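Local coordinates for protein guanine nucleotide exchange factor p115rhogef (Homo sapiens, PDB 1IAP) that probably activates Rho GTPases by promoting nucleotide exchange and, through the RGS-like domain described here, probably engages heterotrimeric G protein alpha subunits, at residues Leu27-Gly32 with Gly110-Asp115; Pro31-Cys36 with Gln103-Ala108; Ala67-Pro72 with Ser174-Asn179. One frame throughout, in Å; residues are numbered along the deposited sequence.

The three contacts lie in one all-helical RGS-like domain, in a single protein chain. Contact 1 and contact 2 start from the same connection, sharing Pro31 and Gly32 between helix 15-28 and helix 32-43, and both end on helix 106-121; their centres are 9 Å apart. Contact 3 joins the loop after helix 48-63 to helix 171-187, with its centre 14 Å from that of contact 1 and 12 Å from that of contact 2. Along the chain its segments alternate with those of the other two. The 31-36 region meets both parts of contact 3, through Pro31 with Val177 and Gly32 with Val71, bringing the connection before helix 32-43 up against the 67-72 loop and helix 171-187.

Contact 1: residues Leu27-Gly32 with Gly110-Asp115; sequences LQFEPG and GRQLED
Phe29 and Gln112 pack a loop against a helix in the RGS-like fold: Phe29 is the first residue to leave helical geometry after helix 15-28, and Gln112 and Asp115 lie one turn apart on helix 106-121. The Phe29 side chain begins beside the Gln112 amide, with CB 4.0 Å from Gln112 NE2. Its CG atom is 3.9 Å from Gln112 CG, which sits over one ring face in a CH-pi contact, nearly along the normal through the centroid. CD1 is also 3.9 Å from Gln112 CG and CD2 slightly farther, so the methylene sits toward the rim. The Gln112 chain runs on extended from there, and its amide plane is nearly parallel to the ring, 14° apart. Farther out, CE1 and CZ meet the Asp115 carboxylate at the ring edge, CZ lying 3.4 Å from Asp115 OD1; ring and carboxylate planes stand almost perpendicular, at 85°. Asp115 CG is turned anti to its backbone N (chi1 -175°), which carries the carboxylate to this edge, where His24 hydrogen-bonds OD1 and Lys119 forms a salt bridge to it. A serine in place of Phe29 would probably leave Gln112 CG without its aromatic face and open a gap beside Asp115. On the backbone side of Phe29, away from the ring tip, a water bridges the segments, donating to Glu30 O at 2.7 Å and to Gln112 OE1 at 2.7 Å.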
ATOM      1  N   LEU A  27      11.852  -1.203  -4.451  1.00 26.35           N
ATOM      2  CA  LEU A  27      13.236  -1.267  -4.902  1.00 28.34           C
ATOM      3  C   LEU A  27      13.844   0.077  -5.295  1.00 34.16           C
ATOM      4  O   LEU A  27      15.062   0.198  -5.373  1.00 36.72           O
ATOM      5  CB  LEU A  27      13.370  -2.240  -6.079  1.00 29.71           C
ATOM      6  CG  LEU A  27      13.694  -3.712  -5.813  1.00 33.14           C
ATOM      7  CD1 LEU A  27      12.662  -4.368  -4.911  1.00 23.05           C
ATOM      8  CD2 LEU A  27      13.768  -4.436  -7.148  1.00 42.44           C
ATOM      9  N   GLN A  28      13.009   1.090  -5.516  1.00 35.97           N
ATOM     10  CA  GLN A  28      13.507   2.400  -5.937  1.00 35.82           C
ATOM     11  C   GLN A  28      13.297   3.566  -4.963  1.00 38.62           C
ATOM     12  O   GLN A  28      13.965   4.593  -5.082  1.00 42.58           O
ATOM     13  CB  GLN A  28      12.893   2.772  -7.291  1.00 44.25           C
ATOM     14  CG  GLN A  28      13.138   1.762  -8.409  1.00 48.63           C
ATOM     15  CD  GLN A  28      14.578   1.739  -8.868  1.00 50.52           C
ATOM     16  OE1 GLN A  28      15.049   2.680  -9.506  1.00 52.81           O
ATOM     17  NE2 GLN A  28      15.287   0.665  -8.545  1.00 53.13           N
ATOM     18  N   PHE A  29      12.365   3.420  -4.023  1.00 29.21           N
ATOM     19  CA  PHE A  29      12.062   4.480  -3.058  1.00 31.97           C
ATOM     20  C   PHE A  29      11.771   3.893  -1.683  1.00 32.50           C
ATOM     21  O   PHE A  29      11.925   2.688  -1.460  1.00 26.86           O
ATOM     22  CB  PHE A  29      10.799   5.256  -3.484  1.00 31.44           C
ATOM     23  CG  PHE A  29      10.843   5.802  -4.883  1.00 35.67           C
ATOM     24  CD1 PHE A  29      10.308   5.075  -5.944  1.00 38.22           C
ATOM     25  CD2 PHE A  29      11.378   7.062  -5.135  1.00 38.89           C
ATOM     26  CE1 PHE A  29      10.307   5.595  -7.238  1.00 34.98           C
ATOM     27  CE2 PHE A  29      11.381   7.591  -6.426  1.00 39.46           C
ATOM     28  CZ  PHE A  29      10.844   6.858  -7.478  1.00 30.01           C
ATOM     29  N   GLU A  30      11.372   4.768  -0.759  1.00 30.50           N
ATOM     30  CA  GLU A  30      10.991   4.349   0.583  1.00 24.38           C
ATOM     31  C   GLU A  30       9.534   3.924   0.437  1.00 23.91           C
ATOM     32  O   GLU A  30       8.688   4.710   0.017  1.00 25.32           O
ATOM     33  CB  GLU A  30      11.120   5.500   1.585  1.00 32.12           C
ATOM     34  CG  GLU A  30      12.529   5.708   2.121  1.00 42.00           C
ATOM     35  CD  GLU A  30      13.035   4.517   2.923  1.00 49.33           C
ATOM     36  OE1 GLU A  30      13.741   3.657   2.349  1.00 49.83           O
ATOM     37  OE2 GLU A  30      12.735   4.446   4.133  1.00 51.70           O
ATOM     38  N   PRO A  31       9.237   2.650   0.733  1.00 26.86           N
ATOM     39  CA  PRO A  31       7.901   2.055   0.644  1.00 24.32           C
ATOM     40  C   PRO A  31       6.867   2.551   1.652  1.00 21.09           C
ATOM     41  O   PRO A  31       5.665   2.412   1.421  1.00 22.53           O
ATOM     42  CB  PRO A  31       8.192   0.568   0.842  1.00 26.81           C
ATOM     43  CG  PRO A  31       9.315   0.592   1.816  1.00 27.70           C
ATOM     44  CD  PRO A  31      10.208   1.671   1.254  1.00 32.42           C
ATOM     45  N   GLY A  32       7.334   3.125   2.758  1.00 21.42           N
ATOM     46  CA  GLY A  32       6.443   3.611   3.803  1.00 19.05           C
ATOM     47  C   GLY A  32       5.217   4.403   3.381  1.00 25.17           C
ATOM     48  O   GLY A  32       4.090   3.993   3.666  1.00 20.68           O
ATOM     49  N   GLY A 110       2.606  10.686  -5.076  1.00 30.39           N
ATOM     50  CA  GLY A 110       2.334  11.268  -6.378  1.00 26.66           C
ATOM     51  C   GLY A 110       3.573  11.232  -7.253  1.00 27.47           C
ATOM     52  O   GLY A 110       3.493  10.902  -8.441  1.00 26.12           O
ATOM     53  N   ARG A 111       4.722  11.557  -6.664  1.00 25.26           N
ATOM     54  CA  ARG A 111       5.994  11.557  -7.392  1.00 28.63           C
ATOM     55  C   ARG A 111       6.413  10.145  -7.781  1.00 28.43           C
ATOM     56  O   ARG A 111       7.000   9.934  -8.840  1.00 22.82           O
ATOM     57  CB  ARG A 111       7.097  12.223  -6.569  1.00 33.48           C
ATOM     58  CG  ARG A 111       7.014  13.746  -6.544  1.00 47.83           C
ATOM     59  CD  ARG A 111       8.146  14.354  -5.726  1.00 54.97           C
ATOM     60  NE  ARG A 111       8.061  13.989  -4.312  1.00 62.88           N
ATOM     61  CZ  ARG A 111       9.110  13.824  -3.510  1.00 61.06           C
ATOM     62  NH1 ARG A 111      10.341  13.988  -3.976  1.00 63.58           N
ATOM     63  NH2 ARG A 111       8.927  13.489  -2.240  1.00 58.44           N
ATOM     64  N   GLN A 112       6.112   9.185  -6.914  1.00 23.88           N
ATOM     65  CA  GLN A 112       6.436   7.793  -7.179  1.00 24.75           C
ATOM     66  C   GLN A 112       5.568   7.233  -8.307  1.00 19.65           C
ATOM     67  O   GLN A 112       6.045   6.461  -9.133  1.00 23.31           O
ATOM     68  CB  GLN A 112       6.293   6.973  -5.900  1.00 27.30           C
ATOM     69  CG  GLN A 112       7.317   7.357  -4.841  1.00 27.25           C
ATOM     70  CD  GLN A 112       6.993   6.793  -3.473  1.00 25.63           C
ATOM     71  OE1 GLN A 112       6.240   5.826  -3.342  1.00 22.80           O
ATOM     72  NE2 GLN A 112       7.554   7.407  -2.437  1.00 22.13           N
ATOM     73  N   LEU A 113       4.296   7.625  -8.347  1.00 18.93           N
ATOM     74  CA  LEU A 113       3.396   7.172  -9.415  1.00 21.21           C
ATOM     75  C   LEU A 113       3.871   7.775 -10.734  1.00 27.62           C
ATOM     76  O   LEU A 113       3.887   7.106 -11.769  1.00 25.79           O
ATOM     77  CB  LEU A 113       1.960   7.605  -9.141  1.00 20.22           C
ATOM     78  CG  LEU A 113       1.137   6.715  -8.211  1.00 34.16           C
ATOM     79  CD1 LEU A 113      -0.176   7.398  -7.865  1.00 36.20           C
ATOM     80  CD2 LEU A 113       0.889   5.377  -8.889  1.00 35.98           C
ATOM     81  N   GLU A 114       4.274   9.042 -10.675  1.00 22.17           N
ATOM     82  CA  GLU A 114       4.784   9.752 -11.845  1.00 27.28           C
ATOM     83  C   GLU A 114       6.003   9.011 -12.382  1.00 22.14           C
ATOM     84  O   GLU A 114       6.079   8.717 -13.574  1.00 23.35           O
ATOM     85  CB  GLU A 114       5.170  11.182 -11.456  1.00 32.59           C
ATOM     86  CG  GLU A 114       5.799  12.014 -12.567  1.00 36.67           C
ATOM     87  CD  GLU A 114       6.208  13.410 -12.099  1.00 54.18           C
ATOM     88  OE1 GLU A 114       5.907  13.780 -10.940  1.00 54.19           O
ATOM     89  OE2 GLU A 114       6.836  14.142 -12.896  1.00 60.15           O
ATOM     90  N   ASP A 115       6.937   8.686 -11.487  1.00 24.03           N
ATOM     91  CA  ASP A 115       8.152   7.977 -11.869  1.00 23.09           C
ATOM     92  C   ASP A 115       7.827   6.620 -12.482  1.00 24.07           C
ATOM     93  O   ASP A 115       8.439   6.219 -13.467  1.00 22.30           O
ATOM     94  CB  ASP A 115       9.087   7.793 -10.672  1.00 24.30           C
ATOM     95  CG  ASP A 115      10.415   7.167 -11.065  1.00 32.03           C
ATOM     96  OD1 ASP A 115      10.634   5.973 -10.761  1.00 27.63           O
ATOM     97  OD2 ASP A 115      11.233   7.864 -11.706  1.00 28.12           O
TER
HETATM   98  O   HOH W   1       6.132   4.973  -0.777  1.00 26.82           O

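Contact 2: residues Pro31-Cys36 with Gln103-Ala108; sequences PGPLLC and QSQQVA
Pro33 meets Gln105 and Ala108 where the first turn of helix 32-43 lies against the start of helix 106-121. The partner segment opens with a type I beta turn from Gln103 to Gln106, closed by a backbone hydrogen bond from Gln106 N to Gln103 O of 3.3 Å. Within that turn Ser104 uses its hydroxyl to hydrogen-bond Val101 O, back in the last turn of helix 91-103. Gln105 follows and sets out toward Pro33. The chain folds back about its CB-CG bond (chi2 -59°) and crosses the proline ring at about a right angle, placing OE1 3.5 Å from Pro33 CB and 3.6 Å from Pro33 CG. The oxygen thus rests against the aliphatic ring in van der Waals contact, while NE2 at the other end of the amide makes weak hydrogen bonds to Pro72 O and Val101 O. These two carbonyls probably limit rotation of the buried amide. Val71 also packs on Gln105, so the glutamine lies between the proline and the 67-72 loop. One helical turn further on, Ala108 brings its methyl to the same proline, CB to Pro33 CB at 4.3 Å, and adds the one apolar side-chain pair of the contact. This is packing of the start of helix 32-43 against the turn linking helix 91-103 with helix 106-121, and against the latter's first turn, in the all-helical RGS-like domain.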
ATOM      1  N   PRO A  31       9.237   2.650   0.733  1.00 26.86           N
ATOM      2  CA  PRO A  31       7.901   2.055   0.644  1.00 24.32           C
ATOM      3  C   PRO A  31       6.867   2.551   1.652  1.00 21.09           C
ATOM      4  O   PRO A  31       5.665   2.412   1.421  1.00 22.53           O
ATOM      5  CB  PRO A  31       8.192   0.568   0.842  1.00 26.81           C
ATOM      6  CG  PRO A  31       9.315   0.592   1.816  1.00 27.70           C
ATOM      7  CD  PRO A  31      10.208   1.671   1.254  1.00 32.42           C
ATOM      8  N   GLY A  32       7.334   3.125   2.758  1.00 21.42           N
ATOM      9  CA  GLY A  32       6.443   3.611   3.803  1.00 19.05           C
ATOM     10  C   GLY A  32       5.217   4.403   3.381  1.00 25.17           C
ATOM     11  O   GLY A  32       4.090   3.993   3.666  1.00 20.68           O
ATOM     12  N   PRO A  33       5.400   5.542   2.692  1.00 22.67           N
ATOM     13  CA  PRO A  33       4.308   6.405   2.229  1.00 24.90           C
ATOM     14  C   PRO A  33       3.186   5.709   1.460  1.00 22.36           C
ATOM     15  O   PRO A  33       2.011   5.900   1.772  1.00 19.21           O
ATOM     16  CB  PRO A  33       5.038   7.433   1.368  1.00 28.71           C
ATOM     17  CG  PRO A  33       6.348   7.569   2.075  1.00 23.54           C
ATOM     18  CD  PRO A  33       6.705   6.126   2.337  1.00 26.29           C
ATOM     19  N   LEU A  34       3.541   4.916   0.456  1.00 21.31           N
ATOM     20  CA  LEU A  34       2.539   4.213  -0.337  1.00 18.75           C
ATOM     21  C   LEU A  34       1.829   3.151   0.497  1.00 15.46           C
ATOM     22  O   LEU A  34       0.616   3.050   0.449  1.00 19.76           O
ATOM     23  CB  LEU A  34       3.172   3.563  -1.577  1.00 22.21           C
ATOM     24  CG  LEU A  34       2.261   2.744  -2.511  1.00 21.96           C
ATOM     25  CD1 LEU A  34       1.094   3.587  -3.039  1.00 19.11           C
ATOM     26  CD2 LEU A  34       3.081   2.203  -3.673  1.00 24.14           C
ATOM     27  N   LEU A  35       2.591   2.391   1.279  1.00 19.09           N
ATOM     28  CA  LEU A  35       2.014   1.341   2.113  1.00 22.70           C
ATOM     29  C   LEU A  35       1.061   1.926   3.150  1.00 22.24           C
ATOM     30  O   LEU A  35       0.028   1.335   3.459  1.00 22.45           O
ATOM     31  CB  LEU A  35       3.119   0.538   2.800  1.00 19.16           C
ATOM     32  CG  LEU A  35       4.017  -0.279   1.867  1.00 21.99           C
ATOM     33  CD1 LEU A  35       5.161  -0.882   2.654  1.00 20.51           C
ATOM     34  CD2 LEU A  35       3.201  -1.354   1.154  1.00 18.09           C
ATOM     35  N   CYS A  36       1.416   3.096   3.664  1.00 23.05           N
ATOM     36  CA  CYS A  36       0.611   3.796   4.655  1.00 21.42           C
ATOM     37  C   CYS A  36      -0.749   4.178   4.064  1.00 21.63           C
ATOM     38  O   CYS A  36      -1.794   3.939   4.671  1.00 21.26           O
ATOM     39  CB  CYS A  36       1.363   5.038   5.140  1.00 22.85           C
ATOM     40  SG  CYS A  36       0.441   6.086   6.274  1.00 23.23           S
ATOM     41  N   GLN A 103      -2.965  12.717   3.807  1.00 25.97           N
ATOM     42  CA  GLN A 103      -2.805  13.953   3.046  1.00 28.05           C
ATOM     43  C   GLN A 103      -1.326  14.318   2.913  1.00 25.07           C
ATOM     44  O   GLN A 103      -0.871  14.698   1.832  1.00 29.18           O
ATOM     45  CB  GLN A 103      -3.588  15.089   3.716  1.00 37.03           C
ATOM     46  CG  GLN A 103      -3.913  16.260   2.801  1.00 48.83           C
ATOM     47  CD  GLN A 103      -2.734  17.191   2.579  1.00 57.67           C
ATOM     48  OE1 GLN A 103      -2.420  17.554   1.444  1.00 65.06           O
ATOM     49  NE2 GLN A 103      -2.081  17.590   3.665  1.00 60.37           N
ATOM     50  N   SER A 104      -0.575  14.149   3.999  1.00 31.70           N
ATOM     51  CA  SER A 104       0.854  14.458   4.018  1.00 33.79           C
ATOM     52  C   SER A 104       1.744  13.497   3.220  1.00 35.73           C
ATOM     53  O   SER A 104       2.953  13.718   3.113  1.00 36.43           O
ATOM     54  CB  SER A 104       1.356  14.547   5.462  1.00 37.30           C
ATOM     55  OG  SER A 104       1.111  13.342   6.166  1.00 42.98           O
ATOM     56  N   GLN A 105       1.162  12.424   2.687  1.00 31.68           N
ATOM     57  CA  GLN A 105       1.925  11.452   1.901  1.00 28.81           C
ATOM     58  C   GLN A 105       1.657  11.620   0.403  1.00 30.67           C
ATOM     59  O   GLN A 105       2.385  11.074  -0.426  1.00 26.52           O
ATOM     60  CB  GLN A 105       1.563  10.011   2.298  1.00 27.04           C
ATOM     61  CG  GLN A 105       1.579   9.708   3.785  1.00 26.93           C
ATOM     62  CD  GLN A 105       2.926   9.943   4.432  1.00 28.87           C
ATOM     63  OE1 GLN A 105       3.953   9.451   3.960  1.00 28.33           O
ATOM     64  NE2 GLN A 105       2.928  10.691   5.531  1.00 29.16           N
ATOM     65  N   GLN A 106       0.612  12.371   0.064  1.00 33.77           N
ATOM     66  CA  GLN A 106       0.227  12.592  -1.331  1.00 32.61           C
ATOM     67  C   GLN A 106       1.342  13.046  -2.269  1.00 36.17           C
ATOM     68  O   GLN A 106       1.427  12.565  -3.398  1.00 36.35           O
ATOM     69  CB  GLN A 106      -0.962  13.557  -1.419  1.00 39.95           C
ATOM     70  CG  GLN A 106      -2.267  12.991  -0.867  1.00 44.60           C
ATOM     71  CD  GLN A 106      -2.677  11.689  -1.541  1.00 53.96           C
ATOM     72  OE1 GLN A 106      -2.879  10.671  -0.877  1.00 52.55           O
ATOM     73  NE2 GLN A 106      -2.803  11.718  -2.866  1.00 55.23           N
ATOM     74  N   VAL A 107       2.198  13.958  -1.811  1.00 39.82           N
ATOM     75  CA  VAL A 107       3.299  14.446  -2.641  1.00 36.30           C
ATOM     76  C   VAL A 107       4.282  13.332  -3.020  1.00 32.03           C
ATOM     77  O   VAL A 107       4.574  13.138  -4.199  1.00 34.16           O
ATOM     78  CB  VAL A 107       4.063  15.613  -1.961  1.00 35.85           C
ATOM     79  CG1 VAL A 107       5.344  15.940  -2.733  1.00 37.44           C
ATOM     80  CG2 VAL A 107       3.177  16.850  -1.899  1.00 34.98           C
ATOM     81  N   ALA A 108       4.776  12.601  -2.023  1.00 31.81           N
ATOM     82  CA  ALA A 108       5.727  11.514  -2.257  1.00 30.73           C
ATOM     83  C   ALA A 108       5.139  10.415  -3.136  1.00 27.36           C
ATOM     84  O   ALA A 108       5.772   9.985  -4.102  1.00 32.53           O
ATOM     85  CB  ALA A 108       6.200  10.929  -0.936  1.00 24.60           C
TER

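Contact 3: residues Ala67-Pro72 with Ser174-Asn179; sequences AVLRVP and SAAVVN
Leu69 reaches from a loop onto Ala176 and Val177 of helix 171-187, an apolar loop-to-helix contact within the RGS-like fold. The loop is shaped by a type I beta turn from Ala67 to Arg70, closed by Arg70 N bonding to Ala67 O at 3.1 Å, with Val68 and Leu69 as its two central residues. Both side chains start out toward the helix. Leu69 CG stands anti to its carbonyl carbon (chi1 -59°), and the isobutyl fork divides its contacts between neighbouring helix residues. CG lies 3.9 Å from Ala176 CB, and the CD1 branch rests 3.8 Å from the backbone oxygen Ala176 O. The other branch turns to Val177, whose side chain it crosses at about a right angle. Val68 approaches the alanine more distantly, its CB being 4.5 Å from Ala176 CB, and its side chain also touches Glu172 and Lys173 earlier on the same helix. Leu35 of helix 32-43, at the CD1 methyl, and Phe62 of helix 48-63 also pack on the leucine, so this one residue links the loop to three helices. At the second branch, methyl meets methyl: Leu69 CD2 lies 3.8 Å from Val177 CG2.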
ATOM      1  N   ALA A  67       9.122   2.888  14.412  1.00 31.88           N
ATOM      2  CA  ALA A  67       8.552   2.163  13.273  1.00 23.96           C
ATOM      3  C   ALA A  67       9.499   2.081  12.085  1.00 27.11           C
ATOM      4  O   ALA A  67       9.999   3.095  11.602  1.00 25.76           O
ATOM      5  CB  ALA A  67       7.236   2.786  12.852  1.00 29.83           C
ATOM      6  N   VAL A  68       9.729   0.860  11.613  1.00 30.14           N
ATOM      7  CA  VAL A  68      10.624   0.622  10.485  1.00 31.12           C
ATOM      8  C   VAL A  68      10.123   1.317   9.225  1.00 25.67           C
ATOM      9  O   VAL A  68      10.915   1.760   8.395  1.00 29.08           O
ATOM     10  CB  VAL A  68      10.754  -0.881  10.172  1.00 38.36           C
ATOM     11  CG1 VAL A  68      12.068  -1.148   9.462  1.00 45.48           C
ATOM     12  CG2 VAL A  68      10.633  -1.703  11.444  1.00 50.04           C
ATOM     13  N   LEU A  69       8.804   1.418   9.099  1.00 21.28           N
ATOM     14  CA  LEU A  69       8.185   2.043   7.937  1.00 26.11           C
ATOM     15  C   LEU A  69       7.617   3.416   8.280  1.00 22.41           C
ATOM     16  O   LEU A  69       6.673   3.878   7.641  1.00 20.27           O
ATOM     17  CB  LEU A  69       7.068   1.147   7.389  1.00 20.57           C
ATOM     18  CG  LEU A  69       7.403  -0.274   6.927  1.00 30.91           C
ATOM     19  CD1 LEU A  69       6.121  -0.952   6.483  1.00 25.21           C
ATOM     20  CD2 LEU A  69       8.418  -0.262   5.791  1.00 27.98           C
ATOM     21  N   ARG A  70       8.226   4.081   9.259  1.00 23.57           N
ATOM     22  CA  ARG A  70       7.758   5.393   9.684  1.00 27.11           C
ATOM     23  C   ARG A  70       7.693   6.383   8.536  1.00 24.18           C
ATOM     24  O   ARG A  70       8.646   6.523   7.764  1.00 26.39           O
ATOM     25  CB  ARG A  70       8.643   5.963  10.794  1.00 22.40           C
ATOM     26  CG  ARG A  70       8.046   7.198  11.465  1.00 25.98           C
ATOM     27  CD  ARG A  70       8.868   7.631  12.673  1.00 28.30           C
ATOM     28  NE  ARG A  70       8.064   8.411  13.611  1.00 43.18           N
ATOM     29  CZ  ARG A  70       8.186   9.719  13.807  1.00 49.12           C
ATOM     30  NH1 ARG A  70       9.090  10.419  13.133  1.00 54.93           N
ATOM     31  NH2 ARG A  70       7.384  10.333  14.667  1.00 50.35           N
ATOM     32  N   VAL A  71       6.534   7.018   8.399  1.00 22.05           N
ATOM     33  CA  VAL A  71       6.313   8.020   7.367  1.00 24.60           C
ATOM     34  C   VAL A  71       6.399   9.389   8.041  1.00 24.80           C
ATOM     35  O   VAL A  71       6.258   9.489   9.261  1.00 25.64           O
ATOM     36  CB  VAL A  71       4.911   7.868   6.713  1.00 30.78           C
ATOM     37  CG1 VAL A  71       4.758   6.489   6.081  1.00 25.52           C
ATOM     38  CG2 VAL A  71       3.808   8.105   7.739  1.00 28.90           C
ATOM     39  N   PRO A  72       6.707  10.447   7.272  1.00 24.49           N
ATOM     40  CA  PRO A  72       6.789  11.786   7.872  1.00 26.26           C
ATOM     41  C   PRO A  72       5.401  12.187   8.388  1.00 24.87           C
ATOM     42  O   PRO A  72       4.454  12.359   7.616  1.00 28.61           O
ATOM     43  CB  PRO A  72       7.268  12.660   6.705  1.00 29.40           C
ATOM     44  CG  PRO A  72       6.819  11.905   5.479  1.00 29.67           C
ATOM     45  CD  PRO A  72       7.108  10.476   5.855  1.00 27.97           C
ATOM     46  N   SER A 174      12.717  -5.328   5.137  1.00 19.75           N
ATOM     47  CA  SER A 174      12.139  -6.114   4.056  1.00 20.49           C
ATOM     48  C   SER A 174      10.965  -6.959   4.555  1.00 12.09           C
ATOM     49  O   SER A 174       9.968  -7.123   3.848  1.00 18.15           O
ATOM     50  CB  SER A 174      13.206  -6.986   3.392  1.00 17.69           C
ATOM     51  OG  SER A 174      13.705  -7.953   4.287  1.00 21.34           O
ATOM     52  N   ALA A 175      11.063  -7.452   5.786  1.00 17.98           N
ATOM     53  CA  ALA A 175       9.990  -8.258   6.367  1.00 16.19           C
ATOM     54  C   ALA A 175       8.750  -7.395   6.593  1.00 19.93           C
ATOM     55  O   ALA A 175       7.628  -7.825   6.321  1.00 20.26           O
ATOM     56  CB  ALA A 175      10.443  -8.880   7.674  1.00 20.67           C
ATOM     57  N   ALA A 176       8.965  -6.163   7.050  1.00 15.73           N
ATOM     58  CA  ALA A 176       7.872  -5.222   7.297  1.00 15.85           C
ATOM     59  C   ALA A 176       7.141  -4.887   5.999  1.00 14.00           C
ATOM     60  O   ALA A 176       5.918  -4.759   5.979  1.00 17.73           O
ATOM     61  CB  ALA A 176       8.412  -3.948   7.940  1.00 18.63           C
ATOM     62  N   VAL A 177       7.900  -4.751   4.918  1.00 15.48           N
ATOM     63  CA  VAL A 177       7.333  -4.445   3.604  1.00 19.80           C
ATOM     64  C   VAL A 177       6.510  -5.624   3.090  1.00 12.23           C
ATOM     65  O   VAL A 177       5.388  -5.448   2.631  1.00 17.77           O
ATOM     66  CB  VAL A 177       8.444  -4.100   2.587  1.00 18.30           C
ATOM     67  CG1 VAL A 177       7.890  -4.040   1.172  1.00 16.35           C
ATOM     68  CG2 VAL A 177       9.080  -2.770   2.956  1.00 17.96           C
ATOM     69  N   VAL A 178       7.065  -6.828   3.179  1.00 19.12           N
ATOM     70  CA  VAL A 178       6.344  -8.013   2.725  1.00 21.93           C
ATOM     71  C   VAL A 178       5.046  -8.206   3.520  1.00 17.20           C
ATOM     72  O   VAL A 178       3.989  -8.454   2.934  1.00 17.82           O
ATOM     73  CB  VAL A 178       7.235  -9.272   2.792  1.00 24.27           C
ATOM     74  CG1 VAL A 178       6.397 -10.536   2.600  1.00 21.00           C
ATOM     75  CG2 VAL A 178       8.300  -9.191   1.715  1.00 25.01           C
ATOM     76  N   ASN A 179       5.121  -8.048   4.841  1.00 21.45           N
ATOM     77  CA  ASN A 179       3.942  -8.178   5.702  1.00 19.69           C
ATOM     78  C   ASN A 179       2.895  -7.139   5.319  1.00 16.18           C
ATOM     79  O   ASN A 179       1.705  -7.441   5.193  1.00 20.02           O
ATOM     80  CB  ASN A 179       4.322  -7.968   7.174  1.00 27.59           C
ATOM     81  CG  ASN A 179       5.157  -9.099   7.729  1.00 21.38           C
ATOM     82  OD1 ASN A 179       5.213 -10.178   7.150  1.00 24.60           O
ATOM     83  ND2 ASN A 179       5.808  -8.859   8.862  1.00 29.61           N
TER